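Local atomic coordinates of hypothetical protein (Streptococcus pneumoniae, PDB entry 2HIY), a protein that is of unknown function and belongs to the conserved bacterial DUF1697 family, its chain folded around two four-stranded antiparallel sheets. Residues A119-L124 with L131-L136; L9-I14 with T65-H70. All blocks are in the same frame, centred on the assembly; numbering follows the deposited sequence.

Contact 1: A119-L124 with L131-L136; sequences ATVESL and LYFGKL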
ATOM      1  N   ALA D 119      18.057 -29.953   0.846  1.00 12.55           N
ATOM      2  CA  ALA D 119      17.726 -30.576  -0.445  1.00 12.85           C
ATOM      3  C   ALA D 119      16.857 -29.661  -1.284  1.00 13.32           C
ATOM      4  O   ALA D 119      17.073 -29.492  -2.481  1.00 14.35           O
ATOM      5  CB  ALA D 119      17.014 -31.938  -0.225  1.00 13.65           C
ATOM      6  N   THR D 120      15.890 -29.018  -0.649  1.00 12.48           N
ATOM      7  CA  THR D 120      15.017 -28.087  -1.372  1.00 13.02           C
ATOM      8  C   THR D 120      15.813 -26.899  -1.914  1.00 13.27           C
ATOM      9  O   THR D 120      15.691 -26.569  -3.091  1.00 13.78           O
ATOM     10  CB  THR D 120      13.910 -27.624  -0.445  1.00 13.80           C
ATOM     11  OG1 THR D 120      13.106 -28.761  -0.103  1.00 15.89           O
ATOM     12  CG2 THR D 120      13.015 -26.569  -1.138  1.00 15.46           C
ATOM     13  N   VAL D 121      16.649 -26.298  -1.065  1.00 12.76           N
ATOM     14  CA  VAL D 121      17.422 -25.153  -1.533  1.00 13.75           C
ATOM     15  C   VAL D 121      18.369 -25.551  -2.670  1.00 14.44           C
ATOM     16  O   VAL D 121      18.482 -24.842  -3.657  1.00 14.69           O
ATOM     17  CB  VAL D 121      18.166 -24.481  -0.390  1.00 13.29           C
ATOM     18  CG1 VAL D 121      19.092 -23.424  -0.922  1.00 14.07           C
ATOM     19  CG2 VAL D 121      17.175 -23.832   0.575  1.00 14.25           C
ATOM     20  N   GLU D 122      18.978 -26.726  -2.540  1.00 14.51           N
ATOM     21  CA  GLU D 122      19.915 -27.172  -3.574  1.00 16.84           C
ATOM     22  C   GLU D 122      19.209 -27.424  -4.882  1.00 16.77           C
ATOM     23  O   GLU D 122      19.891 -27.418  -5.933  1.00 18.41           O
ATOM     24  CB  GLU D 122      20.600 -28.474  -3.129  1.00 16.73           C
ATOM     25  CG  GLU D 122      21.743 -28.244  -2.156  1.00 19.16           C
ATOM     26  CD  GLU D 122      22.337 -29.558  -1.621  1.00 21.48           C
ATOM     27  OE1 GLU D 122      21.670 -30.631  -1.684  1.00 25.07           O
ATOM     28  OE2 GLU D 122      23.454 -29.497  -1.078  1.00 27.17           O
ATOM     29  N   SER D 123      17.907 -27.693  -4.864  1.00 16.89           N
ATOM     30  CA  SER D 123      17.126 -27.929  -6.095  1.00 17.42           C
ATOM     31  C   SER D 123      16.853 -26.649  -6.884  1.00 17.20           C
ATOM     32  O   SER D 123      16.432 -26.705  -8.038  1.00 18.34           O
ATOM     33  CB  SER D 123      15.779 -28.621  -5.799  1.00 18.00           C
ATOM     34  OG  SER D 123      14.802 -27.710  -5.279  1.00 20.53           O
ATOM     35  N   LEU D 124      17.059 -25.490  -6.261  1.00 16.06           N
ATOM     36  CA  LEU D 124      16.748 -24.233  -6.916  1.00 15.88           C
ATOM     37  C   LEU D 124      17.887 -23.816  -7.856  1.00 15.53           C
ATOM     38  O   LEU D 124      19.064 -23.954  -7.511  1.00 16.83           O
ATOM     39  CB  LEU D 124      16.531 -23.150  -5.869  1.00 15.21           C
ATOM     40  CG  LEU D 124      15.501 -23.422  -4.776  1.00 14.65           C
ATOM     41  CD1 LEU D 124      15.476 -22.235  -3.808  1.00 15.83           C
ATOM     42  CD2 LEU D 124      14.108 -23.637  -5.379  1.00 15.29           C
ATOM     43  N   LEU D 131      25.013 -18.694  -1.859  1.00 10.86           N
ATOM     44  CA  LEU D 131      24.543 -19.093  -0.539  1.00 10.84           C
ATOM     45  C   LEU D 131      25.482 -20.111   0.071  1.00 11.24           C
ATOM     46  O   LEU D 131      26.171 -20.837  -0.671  1.00 12.20           O
ATOM     47  CB  LEU D 131      23.070 -19.577  -0.554  1.00 12.55           C
ATOM     48  CG  LEU D 131      22.774 -20.849  -1.367  1.00 12.14           C
ATOM     49  CD1 LEU D 131      22.899 -22.121  -0.505  1.00 13.84           C
ATOM     50  CD2 LEU D 131      21.357 -20.805  -1.880  1.00 12.69           C
ATOM     51  N   TYR D 132      25.468 -20.208   1.389  1.00 11.70           N
ATOM     52  CA  TYR D 132      26.318 -21.141   2.094  1.00 11.29           C
ATOM     53  C   TYR D 132      25.531 -21.704   3.268  1.00 11.54           C
ATOM     54  O   TYR D 132      24.941 -20.941   4.021  1.00 12.06           O
ATOM     55  CB  TYR D 132      27.604 -20.449   2.561  1.00 11.95           C
ATOM     56  CG  TYR D 132      28.574 -21.383   3.245  1.00 13.80           C
ATOM     57  CD1 TYR D 132      29.506 -22.075   2.491  1.00 13.26           C
ATOM     58  CD2 TYR D 132      28.539 -21.598   4.623  1.00 15.86           C
ATOM     59  CE1 TYR D 132      30.401 -22.944   3.087  1.00 15.28           C
ATOM     60  CE2 TYR D 132      29.421 -22.494   5.229  1.00 16.15           C
ATOM     61  CZ  TYR D 132      30.329 -23.155   4.435  1.00 15.03           C
ATOM     62  OH  TYR D 132      31.240 -24.029   5.017  1.00 19.29           O
ATOM     63  N   PHE D 133      25.552 -23.018   3.458  1.00 11.79           N
ATOM     64  CA  PHE D 133      24.828 -23.643   4.549  1.00 12.76           C
ATOM     65  C   PHE D 133      25.683 -23.621   5.799  1.00 12.81           C
ATOM     66  O   PHE D 133      26.675 -24.359   5.873  1.00 14.38           O
ATOM     67  CB  PHE D 133      24.491 -25.102   4.166  1.00 13.15           C
ATOM     68  CG  PHE D 133      23.510 -25.202   3.043  1.00 13.14           C
ATOM     69  CD1 PHE D 133      22.159 -24.938   3.228  1.00 14.28           C
ATOM     70  CD2 PHE D 133      23.941 -25.569   1.776  1.00 14.93           C
ATOM     71  CE1 PHE D 133      21.278 -25.008   2.158  1.00 13.80           C
ATOM     72  CE2 PHE D 133      23.041 -25.654   0.710  1.00 15.11           C
ATOM     73  CZ  PHE D 133      21.696 -25.365   0.919  1.00 14.53           C
ATOM     74  N   GLY D 134      25.334 -22.764   6.762  1.00 13.15           N
ATOM     75  CA  GLY D 134      26.060 -22.683   8.029  1.00 13.74           C
ATOM     76  C   GLY D 134      25.463 -23.631   9.053  1.00 14.70           C
ATOM     77  O   GLY D 134      24.601 -24.454   8.745  1.00 17.14           O
ATOM     78  N   LYS D 135      25.884 -23.502  10.301  1.00 14.18           N
ATOM     79  CA  LYS D 135      25.364 -24.394  11.328  1.00 16.05           C
ATOM     80  C   LYS D 135      23.973 -23.976  11.781  1.00 16.06           C
ATOM     81  O   LYS D 135      23.083 -24.818  11.973  1.00 17.47           O
ATOM     82  CB  LYS D 135      26.310 -24.404  12.527  1.00 17.38           C
ATOM     83  CG  LYS D 135      25.824 -25.221  13.699  1.00 23.76           C
ATOM     84  CD  LYS D 135      25.739 -26.708  13.415  1.00 29.35           C
ATOM     85  CE  LYS D 135      25.387 -27.467  14.695  1.00 32.55           C
ATOM     86  NZ  LYS D 135      24.741 -28.755  14.336  1.00 35.75           N
ATOM     87  N   LEU D 136      23.775 -22.672  11.904  1.00 14.84           N
ATOM     88  CA  LEU D 136      22.532 -22.141  12.454  1.00 13.92           C
ATOM     89  C   LEU D 136      21.537 -21.729  11.385  1.00 12.92           C
ATOM     90  O   LEU D 136      20.430 -21.358  11.691  1.00 12.66           O
ATOM     91  CB  LEU D 136      22.808 -20.915  13.307  1.00 15.21           C
ATOM     92  CG  LEU D 136      23.613 -21.188  14.585  1.00 16.64           C
ATOM     93  CD1 LEU D 136      24.034 -19.859  15.242  1.00 17.65           C
ATOM     94  CD2 LEU D 136      22.785 -22.046  15.537  1.00 19.91           C
TER

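Contact 2: L9-I14 with T65-H70; sequences LLVRGI and TFFAVH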
ATOM      1  N   LEU D   9      16.205 -15.624  21.035  1.00 12.71           N
ATOM      2  CA  LEU D   9      14.935 -16.201  20.641  1.00 12.83           C
ATOM      3  C   LEU D   9      14.386 -15.341  19.512  1.00 12.88           C
ATOM      4  O   LEU D   9      14.076 -14.168  19.727  1.00 13.42           O
ATOM      5  CB  LEU D   9      14.001 -16.133  21.854  1.00 13.75           C
ATOM      6  CG  LEU D   9      12.538 -16.541  21.636  1.00 13.21           C
ATOM      7  CD1 LEU D   9      12.400 -17.980  21.122  1.00 14.94           C
ATOM      8  CD2 LEU D   9      11.777 -16.362  22.985  1.00 14.20           C
ATOM      9  N   LEU D  10      14.299 -15.913  18.316  1.00 12.97           N
ATOM     10  CA  LEU D  10      13.895 -15.164  17.121  1.00 13.68           C
ATOM     11  C   LEU D  10      12.605 -15.738  16.598  1.00 13.68           C
ATOM     12  O   LEU D  10      12.472 -16.957  16.482  1.00 14.50           O
ATOM     13  CB  LEU D  10      14.980 -15.258  16.030  1.00 13.75           C
ATOM     14  CG  LEU D  10      16.409 -15.000  16.509  1.00 14.24           C
ATOM     15  CD1 LEU D  10      17.308 -15.200  15.274  1.00 15.06           C
ATOM     16  CD2 LEU D  10      16.589 -13.625  17.120  1.00 14.86           C
ATOM     17  N   VAL D  11      11.653 -14.875  16.288  1.00 14.16           N
ATOM     18  CA  VAL D  11      10.380 -15.351  15.759  1.00 15.35           C
ATOM     19  C   VAL D  11      10.074 -14.636  14.446  1.00 16.63           C
ATOM     20  O   VAL D  11      10.531 -13.537  14.198  1.00 17.87           O
ATOM     21  CB  VAL D  11       9.234 -15.205  16.780  1.00 16.48           C
ATOM     22  CG1 VAL D  11       9.517 -16.010  18.064  1.00 16.92           C
ATOM     23  CG2 VAL D  11       9.007 -13.764  17.129  1.00 17.40           C
ATOM     24  N   ARG D  12       9.319 -15.303  13.587  1.00 18.55           N
ATOM     25  CA  ARG D  12       8.919 -14.701  12.323  1.00 18.91           C
ATOM     26  C   ARG D  12       7.453 -14.319  12.357  1.00 19.51           C
ATOM     27  O   ARG D  12       6.666 -14.868  13.153  1.00 18.99           O
ATOM     28  CB  ARG D  12       9.132 -15.711  11.186  1.00 19.69           C
ATOM     29  CG  ARG D  12       8.224 -16.926  11.307  1.00 21.96           C
ATOM     30  CD  ARG D  12       7.642 -17.495  10.000  1.00 27.37           C
ATOM     31  NE  ARG D  12       7.572 -16.571   8.879  1.00 25.46           N
ATOM     32  CZ  ARG D  12       6.458 -16.026   8.383  1.00 26.49           C
ATOM     33  NH1 ARG D  12       6.554 -15.217   7.336  1.00 30.19           N
ATOM     34  NH2 ARG D  12       5.274 -16.283   8.905  1.00 28.09           N
ATOM     35  N   GLY D  13       7.096 -13.397  11.481  1.00 19.76           N
ATOM     36  CA  GLY D  13       5.717 -13.113  11.174  1.00 19.58           C
ATOM     37  C   GLY D  13       4.966 -12.208  12.125  1.00 20.10           C
ATOM     38  O   GLY D  13       3.758 -12.060  11.979  1.00 20.72           O
ATOM     39  N   ILE D  14       5.655 -11.594  13.088  1.00 19.46           N
ATOM     40  CA  ILE D  14       4.944 -10.769  14.067  1.00 19.22           C
ATOM     41  C   ILE D  14       4.939  -9.283  13.742  1.00 20.11           C
ATOM     42  O   ILE D  14       5.811  -8.794  13.012  1.00 20.93           O
ATOM     43  CB  ILE D  14       5.439 -11.013  15.524  1.00 18.29           C
ATOM     44  CG1 ILE D  14       6.853 -10.476  15.791  1.00 17.46           C
ATOM     45  CG2 ILE D  14       5.326 -12.490  15.888  1.00 17.22           C
ATOM     46  CD1 ILE D  14       7.155 -10.334  17.293  1.00 18.18           C
ATOM     47  N   THR D  65       4.932 -24.232  24.762  1.00 16.27           N
ATOM     48  CA  THR D  65       3.703 -24.157  25.543  1.00 16.35           C
ATOM     49  C   THR D  65       3.287 -22.703  25.760  1.00 16.19           C
ATOM     50  O   THR D  65       2.110 -22.347  25.653  1.00 16.87           O
ATOM     51  CB  THR D  65       3.884 -24.889  26.880  1.00 17.50           C
ATOM     52  OG1 THR D  65       4.167 -26.268  26.588  1.00 19.88           O
ATOM     53  CG2 THR D  65       2.632 -24.772  27.771  1.00 18.40           C
ATOM     54  N   PHE D  66       4.263 -21.848  26.041  1.00 14.90           N
ATOM     55  CA  PHE D  66       3.974 -20.425  26.239  1.00 14.77           C
ATOM     56  C   PHE D  66       3.334 -19.773  25.012  1.00 14.47           C
ATOM     57  O   PHE D  66       2.298 -19.102  25.105  1.00 15.39           O
ATOM     58  CB  PHE D  66       5.252 -19.672  26.632  1.00 14.97           C
ATOM     59  CG  PHE D  66       5.074 -18.199  26.665  1.00 14.63           C
ATOM     60  CD1 PHE D  66       4.474 -17.604  27.765  1.00 15.79           C
ATOM     61  CD2 PHE D  66       5.476 -17.412  25.606  1.00 14.86           C
ATOM     62  CE1 PHE D  66       4.268 -16.218  27.793  1.00 16.72           C
ATOM     63  CE2 PHE D  66       5.286 -16.034  25.649  1.00 15.23           C
ATOM     64  CZ  PHE D  66       4.681 -15.443  26.746  1.00 16.56           C
ATOM     65  N   PHE D  67       3.940 -19.964  23.839  1.00 14.18           N
ATOM     66  CA  PHE D  67       3.381 -19.353  22.642  1.00 14.30           C
ATOM     67  C   PHE D  67       2.014 -19.926  22.293  1.00 14.18           C
ATOM     68  O   PHE D  67       1.133 -19.183  21.853  1.00 14.49           O
ATOM     69  CB  PHE D  67       4.327 -19.501  21.457  1.00 13.51           C
ATOM     70  CG  PHE D  67       5.598 -18.683  21.590  1.00 13.85           C
ATOM     71  CD1 PHE D  67       5.548 -17.333  21.908  1.00 13.86           C
ATOM     72  CD2 PHE D  67       6.832 -19.277  21.363  1.00 13.76           C
ATOM     73  CE1 PHE D  67       6.728 -16.576  22.003  1.00 15.63           C
ATOM     74  CE2 PHE D  67       8.001 -18.522  21.458  1.00 14.88           C
ATOM     75  CZ  PHE D  67       7.948 -17.192  21.779  1.00 16.04           C
ATOM     76  N   ALA D  68       1.853 -21.242  22.454  1.00 15.23           N
ATOM     77  CA  ALA D  68       0.557 -21.865  22.098  1.00 15.85           C
ATOM     78  C   ALA D  68      -0.589 -21.212  22.866  1.00 16.92           C
ATOM     79  O   ALA D  68      -1.691 -21.113  22.339  1.00 18.14           O
ATOM     80  CB  ALA D  68       0.585 -23.367  22.308  1.00 16.84           C
ATOM     81  N   VAL D  69      -0.326 -20.767  24.090  1.00 16.98           N
ATOM     82  CA  VAL D  69      -1.371 -20.171  24.924  1.00 18.01           C
ATOM     83  C   VAL D  69      -1.478 -18.677  24.664  1.00 17.58           C
ATOM     84  O   VAL D  69      -2.583 -18.144  24.524  1.00 19.80           O
ATOM     85  CB  VAL D  69      -1.098 -20.397  26.420  1.00 18.27           C
ATOM     86  CG1 VAL D  69      -2.126 -19.626  27.281  1.00 20.76           C
ATOM     87  CG2 VAL D  69      -1.134 -21.871  26.733  1.00 19.37           C
ATOM     88  N   HIS D  70      -0.339 -17.984  24.613  1.00 16.13           N
ATOM     89  CA  HIS D  70      -0.328 -16.521  24.645  1.00 15.66           C
ATOM     90  C   HIS D  70      -0.253 -15.831  23.288  1.00 15.38           C
ATOM     91  O   HIS D  70      -0.781 -14.726  23.117  1.00 16.20           O
ATOM     92  CB  HIS D  70       0.808 -16.024  25.537  1.00 15.75           C
ATOM     93  CG  HIS D  70       0.632 -16.430  26.950  1.00 17.00           C
ATOM     94  ND1 HIS D  70      -0.041 -15.646  27.866  1.00 21.33           N
ATOM     95  CD2 HIS D  70       0.972 -17.568  27.595  1.00 18.12           C
ATOM     96  CE1 HIS D  70      -0.078 -16.276  29.025  1.00 20.68           C
ATOM     97  NE2 HIS D  70       0.506 -17.450  28.889  1.00 20.16           N
TER

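Contact 1: A119-L124 with L131-L136
Val121 meets the outer end of the Phe133 ring, the two side chains running antiparallel alongside each other. Its CB lies at the ring edge, in plane, 3.9 Å from Phe133 CZ. Val121 CG1 comes to the same ring atom obliquely, at 3.7 Å. This methyl is anti to the backbone N (chi1 173°), which also brings it to Leu131. There Val121 CG1 and Leu131 CD2 are 3.6 Å apart. Leu131 CD1 sits 3.6 Å above one face of the Phe133 ring, offset toward the rim, so the leucine touches both the valine and the ring. The contact lies in a ferredoxin-like beta-alpha-beta-beta-alpha-beta unit. It joins the first helix, 114-122, to the second strand, 129-133, outermost in its sheet within this chain. Ile138 of the adjacent strand 137-142 touches both Val121 and Phe133, and Phe162 adds to the packing on the valine. CG of the exposed Glu122 approaches Phe133 CE2 obliquely at 4.1 Å, and the carboxylate plane stands 85° from the ring plane. Next to Glu122, Ser123 OG gives a 2.6 Å hydrogen bond to Thr120 O, in the carbonyl plane and on a lone pair.

Contact 2: L9-I14 with T65-H70
The Phe67 ring meets Leu9 at its edge. Leu9 CD2 lies near the ring plane, 4.1 Å from Phe67 CZ. Val11 CG1 reaches the same ring atom obliquely, at 4.2 Å. The outer end of one phenyl ring thus faces two branched side chains of the other segment. The leucine and the phenylalanine reach toward each other from the strand and the helix. CG of Phe67 lies anti to the carbonyl carbon (chi1 -69°), which carries the ring out from the helix toward the strand. All three side chains are buried, and the contact is purely apolar.

Within the helix, His70 is sandwiched between Val69 CG1, 3.6 Å above one face, and Phe66 CE1, 3.5 Å above the opposite face, both offset toward the rim. Phe66 in turn carries His70 CB over one face, and Phe67 CE1 lies in plane at its edge.

The contact is helix-on-sheet packing in a ferredoxin-like unit, second helix on first strand: the last turns of helix 56-70 lie against Leu9 and Val11, at the C-terminal part of strand 5-10. This is an inner strand of its antiparallel sheet, flanked by strands 47-52 and 78-81. Ile48 of strand 47-52 and Phe77 also touch Leu9, while Ile74 packs on Val11. Phe66 instead turns to helix 24-34, where it meets Leu27, Glu30 and Leu31.

From the N terminus, strand 5-10 opens contact 2. The chain then runs through helix 24-34 and strands 39-41 and 47-52 before helix 56-70 closes it, a loop with 50 residues between 9-14 and 65-70. Contact 1 comes later and is far more local: strand 129-133 returns to helix 114-122 after a short link. The two are in series, neither nested nor crossed. Each fastens a helix to the sheet of a different ferredoxin-like unit. Contact 2 uses an inner strand and contact 1 an outermost one. Their centres lie 25 Å apart, on opposite sides of the chain's centre, and they do not touch.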